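Local coordinates for CCHC-type domain-containing protein (Trypanosoma brucei brucei, PDB 7C45) that binds RNA and probably trims guide RNAs from the 3' end as an RNase D-type exonuclease that works with bound metal ions, at residues A4-Y16 / A189-Y201. Numbering follows the deposited sequence.
With CA (calcium ion), chain E.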
ATOM      1  N   ALA A   4       1.836 -16.522   7.990  1.00 38.26           N
ATOM      2  CA  ALA A   4       1.211 -15.329   7.433  1.00 34.11           C
ATOM      3  C   ALA A   4      -0.210 -15.612   6.963  1.00 28.54           C
ATOM      4  O   ALA A   4      -1.056 -14.713   6.978  1.00 28.73           O
ATOM      5  CB  ALA A   4       2.066 -14.778   6.288  1.00 34.54           C
ATOM      6  N   THR A   5      -0.496 -16.857   6.572  1.00 29.19           N
ATOM      7  CA  THR A   5      -1.812 -17.192   6.041  1.00 33.52           C
ATOM      8  C   THR A   5      -2.863 -17.238   7.137  1.00 35.98           C
ATOM      9  O   THR A   5      -3.971 -16.717   6.966  1.00 30.41           O
ATOM     10  CB  THR A   5      -1.757 -18.534   5.317  1.00 38.81           C
ATOM     11  OG1 THR A   5      -0.874 -18.436   4.190  1.00 40.00           O
ATOM     12  CG2 THR A   5      -3.152 -18.941   4.855  1.00 40.04           C
ATOM     13  N   SER A   6      -2.539 -17.877   8.265  1.00 38.68           N
ATOM     14  CA  SER A   6      -3.464 -17.918   9.391  1.00 33.98           C
ATOM     15  C   SER A   6      -3.591 -16.547  10.046  1.00 31.03           C
ATOM     16  O   SER A   6      -4.693 -16.131  10.423  1.00 28.41           O
ATOM     17  CB  SER A   6      -2.998 -18.968  10.401  1.00 37.66           C
ATOM     18  OG  SER A   6      -2.703 -20.209   9.755  1.00 32.61           O
ATOM     19  N   SER A   7      -2.470 -15.830  10.187  1.00 30.26           N
ATOM     20  CA  SER A   7      -2.505 -14.462  10.699  1.00 28.27           C
ATOM     21  C   SER A   7      -3.375 -13.554   9.840  1.00 26.74           C
ATOM     22  O   SER A   7      -3.929 -12.566  10.339  1.00 30.49           O
ATOM     23  CB  SER A   7      -1.094 -13.882  10.762  1.00 28.94           C
ATOM     24  OG  SER A   7      -0.301 -14.540  11.719  1.00 38.71           O
ATOM     25  N   SER A   8      -3.492 -13.851   8.549  1.00 22.68           N
ATOM     26  CA  SER A   8      -4.292 -13.001   7.678  1.00 24.55           C
ATOM     27  C   SER A   8      -5.772 -13.075   8.038  1.00 20.78           C
ATOM     28  O   SER A   8      -6.486 -12.072   7.971  1.00 20.75           O
ATOM     29  CB  SER A   8      -4.065 -13.397   6.220  1.00 33.09           C
ATOM     30  OG  SER A   8      -2.678 -13.398   5.919  1.00 37.50           O
ATOM     31  N   SER A   9      -6.255 -14.256   8.409  1.00 19.03           N
ATOM     32  CA  SER A   9      -7.671 -14.391   8.720  1.00 19.45           C
ATOM     33  C   SER A   9      -8.039 -13.581   9.951  1.00 19.55           C
ATOM     34  O   SER A   9      -9.119 -12.994  10.008  1.00 23.77           O
ATOM     35  CB  SER A   9      -8.021 -15.865   8.899  1.00 27.77           C
ATOM     36  OG  SER A   9      -7.956 -16.515   7.640  1.00 25.53           O
ATOM     37  N   MET A  10      -7.149 -13.520  10.941  1.00 19.61           N
ATOM     38  CA  MET A  10      -7.430 -12.703  12.115  1.00 24.27           C
ATOM     39  C   MET A  10      -7.496 -11.228  11.742  1.00 19.93           C
ATOM     40  O   MET A  10      -8.431 -10.520  12.124  1.00 19.13           O
ATOM     41  CB  MET A  10      -6.365 -12.930  13.187  1.00 19.90           C
ATOM     42  N   ILE A  11      -6.506 -10.758  10.979  1.00 18.53           N
ATOM     43  CA  ILE A  11      -6.429  -9.340  10.636  1.00 17.98           C
ATOM     44  C   ILE A  11      -7.652  -8.911   9.833  1.00 17.89           C
ATOM     45  O   ILE A  11      -8.172  -7.804  10.012  1.00 18.55           O
ATOM     46  CB  ILE A  11      -5.125  -9.066   9.868  1.00 17.50           C
ATOM     47  CG1 ILE A  11      -3.917  -9.329  10.753  1.00 17.64           C
ATOM     48  CG2 ILE A  11      -5.114  -7.632   9.294  1.00 16.97           C
ATOM     49  CD1 ILE A  11      -2.588  -9.233   9.987  1.00 18.62           C
ATOM     50  N   LEU A  12      -8.131  -9.777   8.934  1.00 18.06           N
ATOM     51  CA  LEU A  12      -9.284  -9.427   8.105  1.00 18.21           C
ATOM     52  C   LEU A  12     -10.570  -9.273   8.914  1.00 22.08           C
ATOM     53  O   LEU A  12     -11.523  -8.666   8.419  1.00 24.63           O
ATOM     54  CB  LEU A  12      -9.480 -10.474   6.999  1.00 18.21           C
ATOM     55  CG  LEU A  12      -8.471 -10.507   5.855  1.00 25.21           C
ATOM     56  CD1 LEU A  12      -8.798 -11.638   4.891  1.00 28.79           C
ATOM     57  CD2 LEU A  12      -8.457  -9.202   5.105  1.00 24.19           C
ATOM     58  N   LYS A  13     -10.623  -9.792  10.137  1.00 18.94           N
ATOM     59  CA  LYS A  13     -11.790  -9.653  10.997  1.00 24.00           C
ATOM     60  C   LYS A  13     -11.706  -8.446  11.927  1.00 20.50           C
ATOM     61  O   LYS A  13     -12.621  -8.247  12.726  1.00 20.31           O
ATOM     62  CB  LYS A  13     -11.997 -10.927  11.825  1.00 23.97           C
ATOM     63  CG  LYS A  13     -12.195 -12.160  10.979  1.00 31.74           C
ATOM     64  CD  LYS A  13     -12.940 -13.254  11.717  1.00 38.96           C
ATOM     65  CE  LYS A  13     -12.185 -13.721  12.941  1.00 43.91           C
ATOM     66  NZ  LYS A  13     -12.871 -14.873  13.592  1.00 49.07           N
ATOM     67  N   TYR A  14     -10.639  -7.646  11.840  1.00 18.66           N
ATOM     68  CA  TYR A  14     -10.481  -6.487  12.713  1.00 18.47           C
ATOM     69  C   TYR A  14     -11.617  -5.494  12.470  1.00 18.43           C
ATOM     70  O   TYR A  14     -11.806  -5.048  11.329  1.00 18.12           O
ATOM     71  CB  TYR A  14      -9.159  -5.774  12.486  1.00 17.90           C
ATOM     72  CG  TYR A  14      -7.896  -6.452  12.984  1.00 17.96           C
ATOM     73  CD1 TYR A  14      -7.922  -7.701  13.611  1.00 18.51           C
ATOM     74  CD2 TYR A  14      -6.666  -5.832  12.818  1.00 17.53           C
ATOM     75  CE1 TYR A  14      -6.747  -8.293  14.063  1.00 18.61           C
ATOM     76  CE2 TYR A  14      -5.506  -6.408  13.258  1.00 19.52           C
ATOM     77  CZ  TYR A  14      -5.545  -7.646  13.883  1.00 18.18           C
ATOM     78  OH  TYR A  14      -4.361  -8.191  14.322  1.00 21.40           O
ATOM     79  N   PRO A  15     -12.391  -5.139  13.486  1.00 18.77           N
ATOM     80  CA  PRO A  15     -13.413  -4.111  13.297  1.00 18.74           C
ATOM     81  C   PRO A  15     -12.771  -2.739  13.179  1.00 18.16           C
ATOM     82  O   PRO A  15     -11.658  -2.512  13.633  1.00 17.89           O
ATOM     83  CB  PRO A  15     -14.267  -4.213  14.567  1.00 19.32           C
ATOM     84  CG  PRO A  15     -13.433  -4.955  15.562  1.00 20.98           C
ATOM     85  CD  PRO A  15     -12.218  -5.520  14.899  1.00 19.18           C
ATOM     86  N   TYR A  16     -13.486  -1.825  12.548  1.00 18.02           N
ATOM     87  CA  TYR A  16     -13.058  -0.434  12.577  1.00 17.57           C
ATOM     88  C   TYR A  16     -13.672   0.297  13.769  1.00 17.81           C
ATOM     89  O   TYR A  16     -14.726  -0.076  14.299  1.00 18.32           O
ATOM     90  CB  TYR A  16     -13.426   0.303  11.285  1.00 17.32           C
ATOM     91  CG  TYR A  16     -14.898   0.501  11.029  1.00 17.71           C
ATOM     92  CD1 TYR A  16     -15.608   1.497  11.687  1.00 17.85           C
ATOM     93  CD2 TYR A  16     -15.574  -0.267  10.097  1.00 17.98           C
ATOM     94  CE1 TYR A  16     -16.967   1.682  11.468  1.00 18.28           C
ATOM     95  CE2 TYR A  16     -16.929  -0.088   9.870  1.00 18.43           C
ATOM     96  CZ  TYR A  16     -17.614   0.896  10.544  1.00 18.57           C
ATOM     97  OH  TYR A  16     -18.955   1.088  10.323  1.00 21.87           O
ATOM     98  N   ALA A 189     -11.755   1.358   5.754  1.00 16.05           N
ATOM     99  CA  ALA A 189     -10.985   0.506   6.655  1.00 16.04           C
ATOM    100  C   ALA A 189     -10.196  -0.576   5.933  1.00 15.94           C
ATOM    101  O   ALA A 189      -9.243  -1.099   6.501  1.00 15.85           O
ATOM    102  CB  ALA A 189     -11.906  -0.174   7.668  1.00 16.50           C
ATOM    103  N   GLY A 190     -10.554  -0.895   4.691  1.00 15.99           N
ATOM    104  CA  GLY A 190     -10.057  -2.122   4.080  1.00 16.01           C
ATOM    105  C   GLY A 190      -8.563  -2.110   3.818  1.00 15.62           C
ATOM    106  O   GLY A 190      -7.871  -3.089   4.094  1.00 15.66           O
ATOM    107  N   ASP A 191      -8.038  -1.008   3.278  1.00 15.30           N
ATOM    108  CA  ASP A 191      -6.656  -1.048   2.805  1.00 15.00           C
ATOM    109  C   ASP A 191      -5.653  -1.305   3.925  1.00 14.94           C
ATOM    110  O   ASP A 191      -4.675  -2.030   3.712  1.00 14.88           O
ATOM    111  CB  ASP A 191      -6.287   0.233   2.072  1.00 17.38           C
ATOM    112  CG  ASP A 191      -6.896   0.317   0.698  1.00 23.07           C
ATOM    113  OD1 ASP A 191      -7.328  -0.718   0.159  1.00 24.04           O
ATOM    114  OD2 ASP A 191      -6.938   1.434   0.152  1.00 25.03           O
ATOM    115  N   VAL A 192      -5.845  -0.710   5.115  1.00 14.99           N
ATOM    116  CA  VAL A 192      -4.807  -0.869   6.130  1.00 14.97           C
ATOM    117  C   VAL A 192      -4.791  -2.293   6.670  1.00 15.27           C
ATOM    118  O   VAL A 192      -3.733  -2.786   7.067  1.00 15.29           O
ATOM    119  CB  VAL A 192      -4.931   0.142   7.282  1.00 14.97           C
ATOM    120  CG1 VAL A 192      -4.435   1.537   6.828  1.00 14.67           C
ATOM    121  CG2 VAL A 192      -6.360   0.174   7.858  1.00 15.24           C
ATOM    122  N   ARG A 193      -5.945  -2.967   6.695  1.00 15.57           N
ATOM    123  CA  ARG A 193      -5.936  -4.398   7.013  1.00 15.90           C
ATOM    124  C   ARG A 193      -5.060  -5.150   6.024  1.00 17.13           C
ATOM    125  O   ARG A 193      -4.232  -5.980   6.407  1.00 15.89           O
ATOM    126  CB  ARG A 193      -7.352  -4.985   6.980  1.00 16.27           C
ATOM    127  CG  ARG A 193      -8.323  -4.492   8.032  1.00 16.53           C
ATOM    128  CD  ARG A 193      -9.548  -5.402   8.046  1.00 17.02           C
ATOM    129  NE  ARG A 193     -10.660  -4.825   8.766  1.00 17.28           N
ATOM    130  CZ  ARG A 193     -11.696  -4.218   8.196  1.00 17.34           C
ATOM    131  NH1 ARG A 193     -11.761  -4.077   6.875  1.00 17.53           N
ATOM    132  NH2 ARG A 193     -12.663  -3.717   8.948  1.00 17.62           N
ATOM    133  N   HIS A 194      -5.247  -4.869   4.739  1.00 15.57           N
ATOM    134  CA  HIS A 194      -4.463  -5.521   3.693  1.00 15.45           C
ATOM    135  C   HIS A 194      -2.990  -5.166   3.792  1.00 15.20           C
ATOM    136  O   HIS A 194      -2.133  -6.013   3.584  1.00 15.25           O
ATOM    137  CB  HIS A 194      -5.005  -5.119   2.327  1.00 15.32           C
ATOM    138  CG  HIS A 194      -6.417  -5.538   2.109  1.00 15.63           C
ATOM    139  ND1 HIS A 194      -6.938  -6.699   2.637  1.00 28.19           N
ATOM    140  CD2 HIS A 194      -7.420  -4.947   1.425  1.00 18.60           C
ATOM    141  CE1 HIS A 194      -8.207  -6.805   2.287  1.00 23.27           C
ATOM    142  NE2 HIS A 194      -8.522  -5.757   1.552  1.00 22.66           N
ATOM    143  N   ILE A 195      -2.682  -3.917   4.124  1.00 14.99           N
ATOM    144  CA  ILE A 195      -1.294  -3.519   4.292  1.00 14.83           C
ATOM    145  C   ILE A 195      -0.644  -4.297   5.427  1.00 15.08           C
ATOM    146  O   ILE A 195       0.482  -4.782   5.295  1.00 15.11           O
ATOM    147  CB  ILE A 195      -1.204  -2.002   4.529  1.00 14.62           C
ATOM    148  CG1 ILE A 195      -1.579  -1.289   3.232  1.00 14.41           C
ATOM    149  CG2 ILE A 195       0.207  -1.637   4.957  1.00 14.56           C
ATOM    150  CD1 ILE A 195      -1.803   0.254   3.369  1.00 14.26           C
ATOM    151  N   LEU A 196      -1.324  -4.395   6.570  1.00 15.31           N
ATOM    152  CA  LEU A 196      -0.703  -5.071   7.701  1.00 15.62           C
ATOM    153  C   LEU A 196      -0.518  -6.554   7.398  1.00 15.87           C
ATOM    154  O   LEU A 196       0.537  -7.130   7.681  1.00 16.03           O
ATOM    155  CB  LEU A 196      -1.533  -4.841   8.972  1.00 15.86           C
ATOM    156  CG  LEU A 196      -0.929  -5.351  10.289  1.00 16.23           C
ATOM    157  CD1 LEU A 196       0.319  -4.572  10.647  1.00 16.11           C
ATOM    158  CD2 LEU A 196      -1.938  -5.317  11.448  1.00 16.54           C
ATOM    159  N   LEU A 197      -1.501  -7.179   6.770  1.00 15.95           N
ATOM    160  CA  LEU A 197      -1.331  -8.599   6.489  1.00 18.21           C
ATOM    161  C   LEU A 197      -0.256  -8.818   5.431  1.00 17.25           C
ATOM    162  O   LEU A 197       0.505  -9.793   5.508  1.00 17.14           O
ATOM    163  CB  LEU A 197      -2.658  -9.225   6.088  1.00 17.66           C
ATOM    164  CG  LEU A 197      -3.307  -9.085   4.720  1.00 21.19           C
ATOM    165  CD1 LEU A 197      -2.770 -10.114   3.715  1.00 22.00           C
ATOM    166  CD2 LEU A 197      -4.804  -9.205   4.865  1.00 24.92           C
ATOM    167  N   LEU A 198      -0.163  -7.910   4.446  1.00 15.63           N
ATOM    168  CA  LEU A 198       0.885  -8.030   3.437  1.00 15.45           C
ATOM    169  C   LEU A 198       2.268  -7.929   4.045  1.00 15.50           C
ATOM    170  O   LEU A 198       3.213  -8.554   3.539  1.00 16.37           O
ATOM    171  CB  LEU A 198       0.720  -6.946   2.374  1.00 15.09           C
ATOM    172  CG  LEU A 198      -0.367  -7.280   1.343  1.00 15.08           C
ATOM    173  CD1 LEU A 198      -0.659  -6.071   0.457  1.00 18.74           C
ATOM    174  CD2 LEU A 198       0.021  -8.507   0.500  1.00 15.20           C
ATOM    175  N   SER A 199       2.421  -7.111   5.093  1.00 16.05           N
ATOM    176  CA  SER A 199       3.722  -6.984   5.740  1.00 15.65           C
ATOM    177  C   SER A 199       4.176  -8.311   6.320  1.00 16.82           C
ATOM    178  O   SER A 199       5.376  -8.571   6.385  1.00 18.25           O
ATOM    179  CB  SER A 199       3.693  -5.922   6.837  1.00 15.64           C
ATOM    180  OG  SER A 199       2.891  -6.353   7.925  1.00 20.47           O
ATOM    181  N   ASN A 200       3.231  -9.171   6.706  1.00 16.32           N
ATOM    182  CA  ASN A 200       3.600 -10.480   7.245  1.00 18.83           C
ATOM    183  C   ASN A 200       4.242 -11.351   6.184  1.00 17.03           C
ATOM    184  O   ASN A 200       5.061 -12.220   6.500  1.00 20.26           O
ATOM    185  CB  ASN A 200       2.371 -11.188   7.816  1.00 18.93           C
ATOM    186  CG  ASN A 200       1.933 -10.616   9.153  1.00 21.49           C
ATOM    187  OD1 ASN A 200       2.728 -10.003   9.874  1.00 19.54           O
ATOM    188  ND2 ASN A 200       0.666 -10.822   9.493  1.00 19.73           N
ATOM    189  N   TYR A 201       3.873 -11.148   4.927  1.00 16.45           N
ATOM    190  CA  TYR A 201       4.443 -11.940   3.859  1.00 18.40           C
ATOM    191  C   TYR A 201       5.749 -11.361   3.346  1.00 20.35           C
ATOM    192  O   TYR A 201       6.626 -12.116   2.928  1.00 21.00           O
ATOM    193  CB  TYR A 201       3.461 -12.041   2.697  1.00 17.03           C
ATOM    194  CG  TYR A 201       2.240 -12.882   2.967  1.00 22.36           C
ATOM    195  CD1 TYR A 201       1.113 -12.338   3.586  1.00 17.62           C
ATOM    196  CD2 TYR A 201       2.205 -14.211   2.597  1.00 19.04           C
ATOM    197  CE1 TYR A 201       0.001 -13.098   3.819  1.00 18.74           C
ATOM    198  CE2 TYR A 201       1.100 -14.976   2.830  1.00 23.39           C
ATOM    199  CZ  TYR A 201       0.001 -14.420   3.427  1.00 24.87           C
ATOM    200  OH  TYR A 201      -1.097 -15.197   3.645  1.00 28.49           O
TER
HETATM  201 CA    CA E 403      -7.628   3.614   0.928  1.00 18.92          CA
HETATM  202  O   HOH W   1      -0.693 -11.964   7.296  1.00 20.18           O
HETATM  203  O   HOH W   2      -9.317   1.609   2.087  1.00 18.31           O
HETATM  204  O   HOH W   3      -9.619   3.120  -0.476  1.00 36.47           O
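Arg-193 reaches across to the turn that follows helix 4-12 and meets the carbonyl of Tyr-14 side-on. NE (2.8 Å from Tyr-14 O) and NH2 (2.9 Å from the same O) both donate to that one oxygen, which lies close to the guanidinium plane; NE arrives on a lone pair. With its side chain stretched out (chi2 -167°, chi3 -165°), Arg-193 carries CD to within 3.4 Å of Ile-11 O. A salt bridge from NH1 to Glu-186 further fixes the guanidinium.

At the other end, Ala-4 sets its CB squarely over the face of the Tyr-201 ring, 3.4 Å from the centroid, a CH-pi contact. The phenol OH of Tyr-201 makes a weak hydrogen bond with Thr-5 OG1, with either as donor, and Ser-8 OG lies at the ring edge. A water accepts from Asn-200 ND2 and donates to the carbonyls of Ala-4 and Leu-197, tying the two backbones together.

Between these ends the packing is mainly aliphatic. Ile-11 pushes CD1 against CB of Leu-197 (3.9 Å), while Leu-197 turns CD2 onto CD2 of Leu-12, which also reaches the edge of the His-194 ring.

The axes of 4-12 and 189-201 run nearly antiparallel (167°) and approach to 9.2 Å. Helix 4-12 thus packs along helix 182-202 of the DEDD-type exonuclease fold, whose Asp-191 binds calcium together with Asp-41, Glu-43 and an RNA phosphate in the active site.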